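Local coordinates for glycosyl hydrolase (Rhizobium leguminosarum bv. trifolii, PDB 5NDX), which probably hydrolyses O-glycosidic bonds as a family 39 glycoside hydrolase and is the bacterial orthologue of human alpha-L-iduronidase, at residues F104-V113 against W151-Y162; I191-C199 against P211-I219. The protein carries 2 engineered substitutions. All coordinates share one frame; numbering follows the deposited sequence.

Interaction 1: F104-V113 against W151-Y162; sequences FTDYEDMDQV and WWTYGIKGYTNY
Tyr107 drives one edge of its ring into the face of Tyr154. CD2 of Tyr107 sits 3.6 Å from CD2 of Tyr154, over the centre of the ring it meets, and the two planes stand at 85° in a T-shaped stack. The Tyr107 ring is there because CG lies opposite the carbonyl carbon across CA-CB (chi1 -78°), a torsion that swings the ring onto Tyr154. The backbone itself places Tyr107 CB 3.3 Å from Gly158 O. Glycine suits this point of the helix: a side chain on Gly158 would crowd Tyr107 CB and collide with Tyr154 O. One face of the Tyr107 ring receives Tyr162 CB in a CH-pi contact, 4.3 Å from the ring centroid, and the Tyr162 ring turns its edge to the same ring; its hydroxyl reaches on to Leu96 O. Trp151 completes the aromatic cluster with CH2 4.0 Å from Tyr107 CD2, the two rings nearly parallel but slid apart. The indole is itself held between Tyr154 on one face and Tyr159 on the other, while its NE1 bonds to Gly155 O at 3.2 Å. Both segments lead into helices of the TIM barrel, 110-131 and 155-171, and the cluster sits where the loops join them. On the first, a type I turn from Asp106 to Asp109 is braced by an Asx turn, Asp106 OD1 accepting from Glu108 N, and Asp109 N-caps the helix. The polar link across is Asn161 ND2 to Tyr107 O, 2.9 Å and nearly straight at 168°, with the acceptor in the plane of the amide. Beyond the turn, Val113 CG2 packs 3.9 Å from Asn161 CB, and Glu108 lays its chain along the helix beside Lys157 CB.

Interaction 2: I191-C199 against P211-I219; sequences IFRALMAHC and PPRIDYISI. With 8U8 ((2~{R},3~{S},4~{S},5~{R},6~{S})-6-(4-methyl-2-oxidanylidene-chromen-7-yl)oxy-3,4,5-tris(oxidanyl)oxane-2-carboxylic acid), chain N.
Pro211 tucks CB against the last turn of helix 190-200, 3.3 Å from Cys199 O and close to His198 O. Pro212 sets CD 3.4 Å from His198 CE1, and a water bridges its O to Cys199 O. Arg213 turns away from the helix to salt bridges with Asp215 and Asp171. Ile214 points back: its CG2 rests on Cys199 CB at 3.8 Å, and its CD1 meets Leu195 CD1 tip to tip. Helix segment 191-199 and strand 216-219 have antiparallel axes (174°, 11.0 Å at closest approach), the second half of the beta-alpha-beta unit opened by strand 179-184 in the TIM barrel. Tyr216 faces the other way and offers its ring face to the edge of the 8U8 coumarin, the methyl C15 over the ring centre and C14 3.6 Å from CG, while its OH bonds to Phe141 O. A serine here would probably leave the methyl-bearing edge of the coumarin without a ring face to rest on and Phe141 O without its phenolic partner. Ile217 returns to the helix side, its CD1 against Met196 CE, modelled at a doubtfully short 3.2 Å, with CG2 at the edge of the Phe192 ring. Ile219 CG2 comes last, 3.7 Å from Phe192 CE2.

Helix 155-171 joins the two contacts: one side of it carries the aromatic cluster of interaction 1, and another packs on helix 190-200 of interaction 2. Across that seam Ile156 CG2 lies 3.4 Å from Ala194 CB, and Tyr159 CE2 is 3.8 Å from Ile191 CG2; the contact centres are 16 Å apart. Each has one side chain near Gln146, the predicted proton-donor position, which is changed in this structure: Trp151 at about 7 Å and Ile219 at about 10 Å, side chain to side chain. A second 8U8 molecule, distinct from the one on Tyr216, lies about 11 Å from each of those two side chains.

Interaction 1: F104-V113 against W151-Y162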
loop_
_atom_site.group_PDB
_atom_site.type_symbol
_atom_site.label_atom_id
_atom_site.label_comp_id
_atom_site.label_asym_id
_atom_site.label_seq_id
_atom_site.Cartn_x
_atom_site.Cartn_y
_atom_site.Cartn_z
ATOM N N PHE A 104 -19.746 19.861 -16.463
ATOM C CA PHE A 104 -20.834 18.913 -16.257
ATOM C C PHE A 104 -21.726 19.429 -15.128
ATOM O O PHE A 104 -21.241 19.739 -14.059
ATOM C CB PHE A 104 -20.273 17.500 -16.035
ATOM C CG PHE A 104 -19.611 16.938 -17.271
ATOM C CD1 PHE A 104 -18.288 17.260 -17.577
ATOM C CD2 PHE A 104 -20.322 16.166 -18.155
ATOM C CE1 PHE A 104 -17.688 16.800 -18.742
ATOM C CE2 PHE A 104 -19.733 15.702 -19.331
ATOM C CZ PHE A 104 -18.416 16.013 -19.624
ATOM N N THR A 105 -23.012 19.630 -15.412
ATOM C CA THR A 105 -23.990 20.155 -14.429
ATOM C C THR A 105 -25.276 19.332 -14.258
ATOM O O THR A 105 -26.021 19.581 -13.333
ATOM C CB THR A 105 -24.384 21.577 -14.843
ATOM O OG1 THR A 105 -24.819 21.552 -16.209
ATOM C CG2 THR A 105 -23.178 22.519 -14.718
ATOM N N ASP A 106 -25.488 18.301 -15.074
ATOM C CA ASP A 106 -26.770 17.604 -15.135
ATOM C C ASP A 106 -26.650 16.288 -15.895
ATOM O O ASP A 106 -26.610 16.276 -17.129
ATOM C CB ASP A 106 -27.844 18.494 -15.801
ATOM C CG ASP A 106 -29.259 17.893 -15.737
ATOM O OD1 ASP A 106 -29.502 16.921 -14.974
ATOM O OD2 ASP A 106 -30.139 18.431 -16.453
ATOM N N TYR A 107 -26.635 15.178 -15.156
ATOM C CA TYR A 107 -26.459 13.850 -15.778
ATOM C C TYR A 107 -27.760 13.252 -16.307
ATOM O O TYR A 107 -27.745 12.170 -16.885
ATOM C CB TYR A 107 -25.703 12.890 -14.828
ATOM C CG TYR A 107 -24.206 13.159 -14.817
ATOM C CD1 TYR A 107 -23.393 12.704 -15.853
ATOM C CD2 TYR A 107 -23.607 13.893 -13.795
ATOM C CE1 TYR A 107 -22.033 12.961 -15.862
ATOM C CE2 TYR A 107 -22.242 14.141 -13.790
ATOM C CZ TYR A 107 -21.466 13.673 -14.833
ATOM O OH TYR A 107 -20.122 13.914 -14.861
ATOM N N GLU A 108 -28.870 13.979 -16.145
ATOM C CA GLU A 108 -30.139 13.653 -16.810
ATOM C C GLU A 108 -30.250 14.300 -18.179
ATOM O O GLU A 108 -31.031 13.856 -19.008
ATOM C CB GLU A 108 -31.308 14.053 -15.935
ATOM C CG GLU A 108 -31.201 13.411 -14.564
ATOM C CD GLU A 108 -32.507 13.403 -13.815
ATOM O OE1 GLU A 108 -33.429 12.725 -14.296
ATOM O OE2 GLU A 108 -32.598 14.043 -12.745
ATOM N N ASP A 109 -29.451 15.335 -18.421
ATOM C CA ASP A 109 -29.330 15.915 -19.737
ATOM C C ASP A 109 -28.511 14.973 -20.616
ATOM O O ASP A 109 -27.304 14.868 -20.446
ATOM C CB ASP A 109 -28.661 17.287 -19.610
ATOM C CG ASP A 109 -28.456 17.980 -20.940
ATOM O OD1 ASP A 109 -28.335 17.325 -21.994
ATOM O OD2 ASP A 109 -28.373 19.219 -20.915
ATOM N N MET A 110 -29.156 14.338 -21.586
ATOM C CA MET A 110 -28.499 13.345 -22.427
ATOM C C MET A 110 -27.370 13.853 -23.350
ATOM O O MET A 110 -26.573 13.039 -23.852
ATOM C CB MET A 110 -29.535 12.557 -23.251
ATOM C CG MET A 110 -30.398 11.634 -22.400
ATOM S SD MET A 110 -29.501 10.287 -21.571
ATOM C CE MET A 110 -28.903 9.372 -22.992
ATOM N N ASP A 111 -27.292 15.162 -23.596
ATOM C CA ASP A 111 -26.129 15.688 -24.325
ATOM C C ASP A 111 -24.880 15.688 -23.448
ATOM O O ASP A 111 -23.786 15.460 -23.936
ATOM C CB ASP A 111 -26.377 17.087 -24.879
ATOM C CG ASP A 111 -27.330 17.084 -26.074
ATOM O OD1 ASP A 111 -27.256 16.185 -26.949
ATOM O OD2 ASP A 111 -28.163 17.996 -26.118
ATOM N N GLN A 112 -25.064 15.970 -22.174
ATOM C CA GLN A 112 -23.985 15.883 -21.205
ATOM C C GLN A 112 -23.552 14.430 -20.965
ATOM O O GLN A 112 -22.360 14.136 -20.955
ATOM C CB GLN A 112 -24.393 16.533 -19.913
ATOM C CG GLN A 112 -24.753 18.006 -20.102
ATOM C CD GLN A 112 -24.743 18.740 -18.801
ATOM O OE1 GLN A 112 -25.384 19.771 -18.623
ATOM N NE2 GLN A 112 -24.027 18.198 -17.872
ATOM N N VAL A 113 -24.528 13.536 -20.833
ATOM C CA VAL A 113 -24.271 12.103 -20.706
ATOM C C VAL A 113 -23.387 11.637 -21.841
ATOM O O VAL A 113 -22.397 10.931 -21.596
ATOM C CB VAL A 113 -25.577 11.270 -20.645
ATOM C CG1 VAL A 113 -25.312 9.766 -20.690
ATOM C CG2 VAL A 113 -26.346 11.610 -19.374
ATOM N N TRP A 151 -22.830 13.832 -3.602
ATOM C CA TRP A 151 -22.967 13.619 -5.076
ATOM C C TRP A 151 -23.766 14.770 -5.640
ATOM O O TRP A 151 -25.002 14.704 -5.696
ATOM C CB TRP A 151 -23.632 12.256 -5.375
ATOM C CG TRP A 151 -24.233 11.914 -6.767
ATOM C CD1 TRP A 151 -25.545 11.597 -7.003
ATOM C CD2 TRP A 151 -23.561 11.781 -8.054
ATOM N NE1 TRP A 151 -25.740 11.315 -8.336
ATOM C CE2 TRP A 151 -24.550 11.420 -9.005
ATOM C CE3 TRP A 151 -22.241 11.953 -8.497
ATOM C CZ2 TRP A 151 -24.258 11.235 -10.380
ATOM C CZ3 TRP A 151 -21.954 11.762 -9.887
ATOM C CH2 TRP A 151 -22.960 11.409 -10.791
ATOM N N TRP A 152 -23.009 15.806 -6.050
ATOM C CA TRP A 152 -23.466 17.188 -6.391
ATOM C C TRP A 152 -24.968 17.448 -6.286
ATOM O O TRP A 152 -25.400 18.283 -5.510
ATOM C CB TRP A 152 -22.919 17.628 -7.774
ATOM C CG TRP A 152 -21.867 18.743 -7.745
ATOM C CD1 TRP A 152 -21.944 19.932 -7.062
ATOM C CD2 TRP A 152 -20.617 18.776 -8.466
ATOM N NE1 TRP A 152 -20.813 20.685 -7.294
ATOM C CE2 TRP A 152 -19.985 20.005 -8.152
ATOM C CE3 TRP A 152 -19.964 17.882 -9.336
ATOM C CZ2 TRP A 152 -18.734 20.366 -8.684
ATOM C CZ3 TRP A 152 -18.728 18.242 -9.868
ATOM C CH2 TRP A 152 -18.124 19.474 -9.535
ATOM N N THR A 153 -25.735 16.738 -7.098
ATOM C CA THR A 153 -27.161 16.517 -6.856
ATOM C C THR A 153 -27.473 15.283 -7.697
ATOM O O THR A 153 -27.534 14.166 -7.169
ATOM C CB THR A 153 -28.071 17.741 -7.234
ATOM O OG1 THR A 153 -27.391 18.590 -8.174
ATOM C CG2 THR A 153 -28.508 18.584 -5.991
ATOM N N TYR A 154 -27.608 15.524 -9.009
ATOM C CA TYR A 154 -27.843 14.557 -10.099
ATOM C C TYR A 154 -28.876 13.434 -9.883
ATOM O O TYR A 154 -29.599 13.091 -10.829
ATOM C CB TYR A 154 -26.521 13.996 -10.611
ATOM C CG TYR A 154 -25.391 15.015 -10.759
ATOM C CD1 TYR A 154 -25.601 16.256 -11.368
ATOM C CD2 TYR A 154 -24.085 14.713 -10.320
ATOM C CE1 TYR A 154 -24.558 17.170 -11.501
ATOM C CE2 TYR A 154 -23.036 15.612 -10.467
ATOM C CZ TYR A 154 -23.278 16.840 -11.054
ATOM O OH TYR A 154 -22.246 17.732 -11.199
ATOM N N GLY A 155 -28.931 12.852 -8.681
ATOM C CA GLY A 155 -29.967 11.885 -8.307
ATOM C C GLY A 155 -29.595 10.471 -8.718
ATOM O O GLY A 155 -28.550 10.243 -9.347
ATOM N N ILE A 156 -30.463 9.527 -8.357
ATOM C CA ILE A 156 -30.293 8.124 -8.705
ATOM C C ILE A 156 -30.212 7.972 -10.221
ATOM O O ILE A 156 -29.378 7.223 -10.716
ATOM C CB ILE A 156 -31.458 7.227 -8.210
ATOM C CG1 ILE A 156 -31.659 7.327 -6.685
ATOM C CG2 ILE A 156 -31.246 5.770 -8.625
ATOM C CD1 ILE A 156 -30.416 7.160 -5.852
ATOM N N LYS A 157 -31.065 8.682 -10.944
ATOM C CA LYS A 157 -31.145 8.524 -12.391
ATOM C C LYS A 157 -29.906 9.108 -13.054
ATOM O O LYS A 157 -29.371 8.507 -13.960
ATOM C CB LYS A 157 -32.408 9.188 -12.981
ATOM C CG LYS A 157 -33.086 8.370 -14.084
ATOM C CD LYS A 157 -34.132 7.396 -13.502
ATOM C CE LYS A 157 -35.047 6.773 -14.563
ATOM N NZ LYS A 157 -34.325 5.755 -15.387
ATOM N N GLY A 158 -29.495 10.296 -12.608
ATOM C CA GLY A 158 -28.236 10.911 -13.033
ATOM C C GLY A 158 -27.053 9.942 -12.883
ATOM O O GLY A 158 -26.298 9.763 -13.830
ATOM N N TYR A 159 -26.974 9.296 -11.713
ATOM C CA TYR A 159 -25.907 8.353 -11.351
ATOM C C TYR A 159 -25.887 7.174 -12.297
ATOM O O TYR A 159 -24.851 6.820 -12.845
ATOM C CB TYR A 159 -26.045 7.837 -9.902
ATOM C CG TYR A 159 -24.804 7.059 -9.473
ATOM C CD1 TYR A 159 -23.637 7.729 -9.100
ATOM C CD2 TYR A 159 -24.759 5.666 -9.534
ATOM C CE1 TYR A 159 -22.478 7.035 -8.767
ATOM C CE2 TYR A 159 -23.603 4.972 -9.186
ATOM C CZ TYR A 159 -22.471 5.668 -8.814
ATOM O OH TYR A 159 -21.333 5.013 -8.481
ATOM N N THR A 160 -27.061 6.610 -12.508
ATOM C CA THR A 160 -27.226 5.448 -13.346
ATOM C C THR A 160 -26.918 5.754 -14.834
ATOM O O THR A 160 -26.391 4.909 -15.559
ATOM C CB THR A 160 -28.622 4.851 -13.036
ATOM O OG1 THR A 160 -28.545 3.435 -13.008
ATOM C CG2 THR A 160 -29.699 5.315 -13.980
ATOM N N ASN A 161 -27.205 6.974 -15.286
ATOM C CA ASN A 161 -26.824 7.426 -16.646
ATOM C C ASN A 161 -25.309 7.665 -16.764
ATOM O O ASN A 161 -24.712 7.435 -17.805
ATOM C CB ASN A 161 -27.467 8.779 -16.991
ATOM C CG ASN A 161 -28.972 8.729 -17.162
ATOM O OD1 ASN A 161 -29.592 7.681 -17.374
ATOM N ND2 ASN A 161 -29.559 9.902 -17.105
ATOM N N TYR A 162 -24.757 8.268 -15.721
ATOM C CA TYR A 162 -23.306 8.429 -15.560
ATOM C C TYR A 162 -22.567 7.080 -15.682
ATOM O O TYR A 162 -21.592 6.980 -16.444
ATOM C CB TYR A 162 -23.009 9.175 -14.249
ATOM C CG TYR A 162 -21.624 8.923 -13.696
ATOM C CD1 TYR A 162 -20.499 9.598 -14.202
ATOM C CD2 TYR A 162 -21.439 8.009 -12.680
ATOM C CE1 TYR A 162 -19.232 9.353 -13.695
ATOM C CE2 TYR A 162 -20.184 7.755 -12.170
ATOM C CZ TYR A 162 -19.083 8.409 -12.701
ATOM O OH TYR A 162 -17.868 8.122 -12.164
#

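Interaction 2: I191-C199 against P211-I219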
loop_
_atom_site.group_PDB
_atom_site.type_symbol
_atom_site.label_atom_id
_atom_site.label_comp_id
_atom_site.label_asym_id
_atom_site.label_seq_id
_atom_site.Cartn_x
_atom_site.Cartn_y
_atom_site.Cartn_z
ATOM N N ILE A 191 -27.923 4.711 -3.413
ATOM C CA ILE A 191 -27.096 4.627 -4.589
ATOM C C ILE A 191 -26.603 3.192 -4.851
ATOM O O ILE A 191 -26.601 2.740 -5.973
ATOM C CB ILE A 191 -25.877 5.569 -4.493
ATOM C CG1 ILE A 191 -26.310 7.024 -4.700
ATOM C CG2 ILE A 191 -24.854 5.238 -5.588
ATOM C CD1 ILE A 191 -26.679 7.362 -6.157
ATOM N N PHE A 192 -26.159 2.501 -3.808
ATOM C CA PHE A 192 -25.634 1.163 -3.975
ATOM C C PHE A 192 -26.739 0.261 -4.493
ATOM O O PHE A 192 -26.565 -0.389 -5.487
ATOM C CB PHE A 192 -25.017 0.605 -2.699
ATOM C CG PHE A 192 -24.600 -0.830 -2.826
ATOM C CD1 PHE A 192 -25.505 -1.873 -2.547
ATOM C CD2 PHE A 192 -23.304 -1.161 -3.200
ATOM C CE1 PHE A 192 -25.126 -3.211 -2.686
ATOM C CE2 PHE A 192 -22.927 -2.489 -3.353
ATOM C CZ PHE A 192 -23.827 -3.520 -3.096
ATOM N N ARG A 193 -27.866 0.243 -3.799
ATOM C CA ARG A 193 -28.999 -0.608 -4.190
ATOM C C ARG A 193 -29.477 -0.295 -5.575
ATOM O O ARG A 193 -29.738 -1.209 -6.361
ATOM C CB ARG A 193 -30.144 -0.494 -3.194
ATOM C CG ARG A 193 -29.791 -1.162 -1.880
ATOM C CD ARG A 193 -30.975 -1.277 -0.917
ATOM N NE ARG A 193 -30.959 -0.153 -0.000
ATOM C CZ ARG A 193 -31.793 0.888 0.022
ATOM N NH1 ARG A 193 -31.606 1.842 0.932
ATOM N NH2 ARG A 193 -32.804 1.006 -0.825
ATOM N N ALA A 194 -29.519 0.992 -5.893
ATOM C CA ALA A 194 -29.926 1.422 -7.230
ATOM C C ALA A 194 -28.994 0.939 -8.328
ATOM O O ALA A 194 -29.455 0.529 -9.398
ATOM C CB ALA A 194 -30.055 2.935 -7.277
ATOM N N LEU A 195 -27.678 0.953 -8.099
ATOM C CA LEU A 195 -26.763 0.577 -9.184
ATOM C C LEU A 195 -26.844 -0.923 -9.431
ATOM O O LEU A 195 -26.760 -1.403 -10.560
ATOM C CB LEU A 195 -25.340 1.007 -8.867
ATOM C CG LEU A 195 -24.247 1.171 -9.949
ATOM C CD1 LEU A 195 -23.118 0.163 -9.828
ATOM C CD2 LEU A 195 -24.722 1.259 -11.383
ATOM N N MET A 196 -26.995 -1.663 -8.347
ATOM C CA MET A 196 -27.122 -3.101 -8.426
ATOM C C MET A 196 -28.396 -3.490 -9.198
ATOM O O MET A 196 -28.332 -4.361 -10.060
ATOM C CB MET A 196 -27.131 -3.698 -7.012
ATOM C CG MET A 196 -25.821 -3.453 -6.218
ATOM S SD MET A 196 -24.260 -3.560 -7.137
ATOM C CE MET A 196 -24.149 -5.263 -6.970
ATOM N N ALA A 197 -29.524 -2.839 -8.873
ATOM C CA ALA A 197 -30.782 -3.028 -9.626
ATOM C C ALA A 197 -30.568 -2.692 -11.102
ATOM O O ALA A 197 -30.860 -3.504 -11.978
ATOM C CB ALA A 197 -31.913 -2.178 -9.034
ATOM N N HIS A 198 -29.983 -1.526 -11.358
ATOM C CA HIS A 198 -29.671 -1.119 -12.730
ATOM C C HIS A 198 -28.796 -2.082 -13.497
ATOM O O HIS A 198 -29.036 -2.326 -14.683
ATOM C CB HIS A 198 -29.029 0.257 -12.723
ATOM C CG HIS A 198 -28.910 0.870 -14.073
ATOM N ND1 HIS A 198 -27.702 1.027 -14.704
ATOM C CD2 HIS A 198 -29.846 1.368 -14.919
ATOM C CE1 HIS A 198 -27.895 1.580 -15.883
ATOM N NE2 HIS A 198 -29.188 1.799 -16.041
ATOM N N CYS A 199 -27.763 -2.622 -12.857
ATOM C CA CYS A 199 -26.847 -3.556 -13.542
ATOM C C CYS A 199 -27.401 -4.975 -13.638
ATOM O O CYS A 199 -26.940 -5.751 -14.450
ATOM C CB CYS A 199 -25.464 -3.582 -12.847
ATOM S SG CYS A 199 -24.530 -2.047 -13.095
ATOM N N PRO A 211 -28.638 -4.276 -19.534
ATOM C CA PRO A 211 -27.938 -3.479 -18.524
ATOM C C PRO A 211 -26.480 -3.226 -18.896
ATOM O O PRO A 211 -25.870 -4.056 -19.564
ATOM C CB PRO A 211 -28.043 -4.346 -17.263
ATOM C CG PRO A 211 -28.112 -5.738 -17.789
ATOM C CD PRO A 211 -28.818 -5.681 -19.120
ATOM N N PRO A 212 -25.916 -2.079 -18.474
ATOM C CA PRO A 212 -24.465 -1.905 -18.640
ATOM C C PRO A 212 -23.693 -2.963 -17.838
ATOM O O PRO A 212 -24.177 -3.444 -16.808
ATOM C CB PRO A 212 -24.223 -0.510 -18.069
ATOM C CG PRO A 212 -25.255 -0.388 -17.015
ATOM C CD PRO A 212 -26.482 -1.022 -17.615
ATOM N N ARG A 213 -22.555 -3.379 -18.364
ATOM C CA ARG A 213 -21.733 -4.389 -17.703
ATOM C C ARG A 213 -21.174 -3.864 -16.365
ATOM O O ARG A 213 -21.045 -2.641 -16.156
ATOM C CB ARG A 213 -20.585 -4.824 -18.603
ATOM C CG ARG A 213 -19.554 -3.739 -18.906
ATOM C CD ARG A 213 -18.429 -4.331 -19.755
ATOM N NE ARG A 213 -17.618 -3.258 -20.340
ATOM C CZ ARG A 213 -16.471 -2.773 -19.838
ATOM N NH1 ARG A 213 -15.932 -3.267 -18.712
ATOM N NH2 ARG A 213 -15.843 -1.788 -20.484
ATOM N N ILE A 214 -20.893 -4.802 -15.472
ATOM C CA ILE A 214 -20.182 -4.515 -14.230
ATOM C C ILE A 214 -19.244 -5.688 -13.976
ATOM O O ILE A 214 -19.666 -6.845 -13.945
ATOM C CB ILE A 214 -21.139 -4.211 -13.055
ATOM C CG1 ILE A 214 -20.334 -3.845 -11.793
ATOM C CG2 ILE A 214 -22.068 -5.379 -12.767
ATOM C CD1 ILE A 214 -21.155 -3.158 -10.704
ATOM N N ASP A 215 -17.955 -5.383 -13.859
ATOM C CA ASP A 215 -16.930 -6.403 -13.715
ATOM C C ASP A 215 -16.567 -6.648 -12.261
ATOM O O ASP A 215 -15.981 -7.656 -11.971
ATOM C CB ASP A 215 -15.711 -5.993 -14.497
ATOM C CG ASP A 215 -16.001 -5.890 -16.004
ATOM O OD1 ASP A 215 -16.501 -6.873 -16.546
ATOM O OD2 ASP A 215 -15.776 -4.838 -16.624
ATOM N N TYR A 216 -16.918 -5.734 -11.362
ATOM C CA TYR A 216 -16.651 -5.924 -9.911
ATOM C C TYR A 216 -17.538 -4.981 -9.125
ATOM O O TYR A 216 -17.949 -3.933 -9.626
ATOM C CB TYR A 216 -15.134 -5.744 -9.581
ATOM C CG TYR A 216 -14.665 -4.337 -9.801
ATOM C CD1 TYR A 216 -14.828 -3.380 -8.821
ATOM C CD2 TYR A 216 -14.138 -3.930 -11.028
ATOM C CE1 TYR A 216 -14.435 -2.050 -9.023
ATOM C CE2 TYR A 216 -13.759 -2.618 -11.247
ATOM C CZ TYR A 216 -13.894 -1.674 -10.225
ATOM O OH TYR A 216 -13.549 -0.339 -10.400
ATOM N N ILE A 217 -17.793 -5.338 -7.874
ATOM C CA ILE A 217 -18.559 -4.527 -6.977
ATOM C C ILE A 217 -17.647 -3.921 -5.911
ATOM O O ILE A 217 -16.964 -4.648 -5.196
ATOM C CB ILE A 217 -19.673 -5.379 -6.343
ATOM C CG1 ILE A 217 -20.641 -5.850 -7.446
ATOM C CG2 ILE A 217 -20.439 -4.563 -5.321
ATOM C CD1 ILE A 217 -21.470 -7.037 -7.047
ATOM N N SER A 218 -17.663 -2.594 -5.784
ATOM C CA SER A 218 -16.816 -1.922 -4.827
ATOM C C SER A 218 -17.604 -1.120 -3.808
ATOM O O SER A 218 -18.560 -0.412 -4.161
ATOM C CB SER A 218 -15.791 -1.025 -5.519
ATOM O OG SER A 218 -16.422 -0.038 -6.263
ATOM N N ILE A 219 -17.168 -1.224 -2.558
ATOM C CA ILE A 219 -17.661 -0.432 -1.443
ATOM C C ILE A 219 -16.494 0.031 -0.570
ATOM O O ILE A 219 -15.396 -0.522 -0.711
ATOM C CB ILE A 219 -18.613 -1.273 -0.570
ATOM C CG1 ILE A 219 -17.951 -2.538 -0.063
ATOM C CG2 ILE A 219 -19.857 -1.654 -1.368
ATOM C CD1 ILE A 219 -18.862 -3.342 0.849
HETATM C C15 8U8 N . -10.627 -3.263 -8.724
HETATM C C13 8U8 N . -10.310 -4.603 -8.960
HETATM C C14 8U8 N . -11.269 -5.464 -9.477
HETATM C C16 8U8 N . -10.934 -6.775 -9.784
HETATM O O9 8U8 N . -11.804 -7.536 -10.187
HETATM O O8 8U8 N . -9.688 -7.250 -9.513
HETATM C C11 8U8 N . -8.730 -6.416 -9.059
HETATM C C10 8U8 N . -7.482 -6.970 -8.916
HETATM C C12 8U8 N . -9.013 -5.090 -8.765
HETATM C C7 8U8 N . -7.959 -4.295 -8.314
HETATM C C8 8U8 N . -6.695 -4.854 -8.158
HETATM C C9 8U8 N . -6.437 -6.192 -8.466
HETATM O O2 8U8 N . -5.167 -6.687 -8.311
HETATM C C5 8U8 N . -4.788 -7.887 -9.036
HETATM O O1 8U8 N . -5.210 -8.916 -8.123
HETATM C C1 8U8 N . -4.870 -10.286 -8.434
HETATM C C6 8U8 N . -5.576 -10.773 -9.748
HETATM O O7 8U8 N . -6.633 -10.217 -10.107
HETATM O O6 8U8 N . -4.995 -11.655 -10.398
HETATM C C2 8U8 N . -3.348 -10.332 -8.542
HETATM O O5 8U8 N . -2.856 -11.679 -8.824
HETATM C C3 8U8 N . -2.864 -9.337 -9.622
HETATM O O4 8U8 N . -1.461 -9.355 -9.620
HETATM C C4 8U8 N . -3.317 -7.920 -9.265
HETATM O O3 8U8 N . -2.982 -6.986 -10.293
HETATM O O HOH W 1 -24.630 -5.776 -15.887
#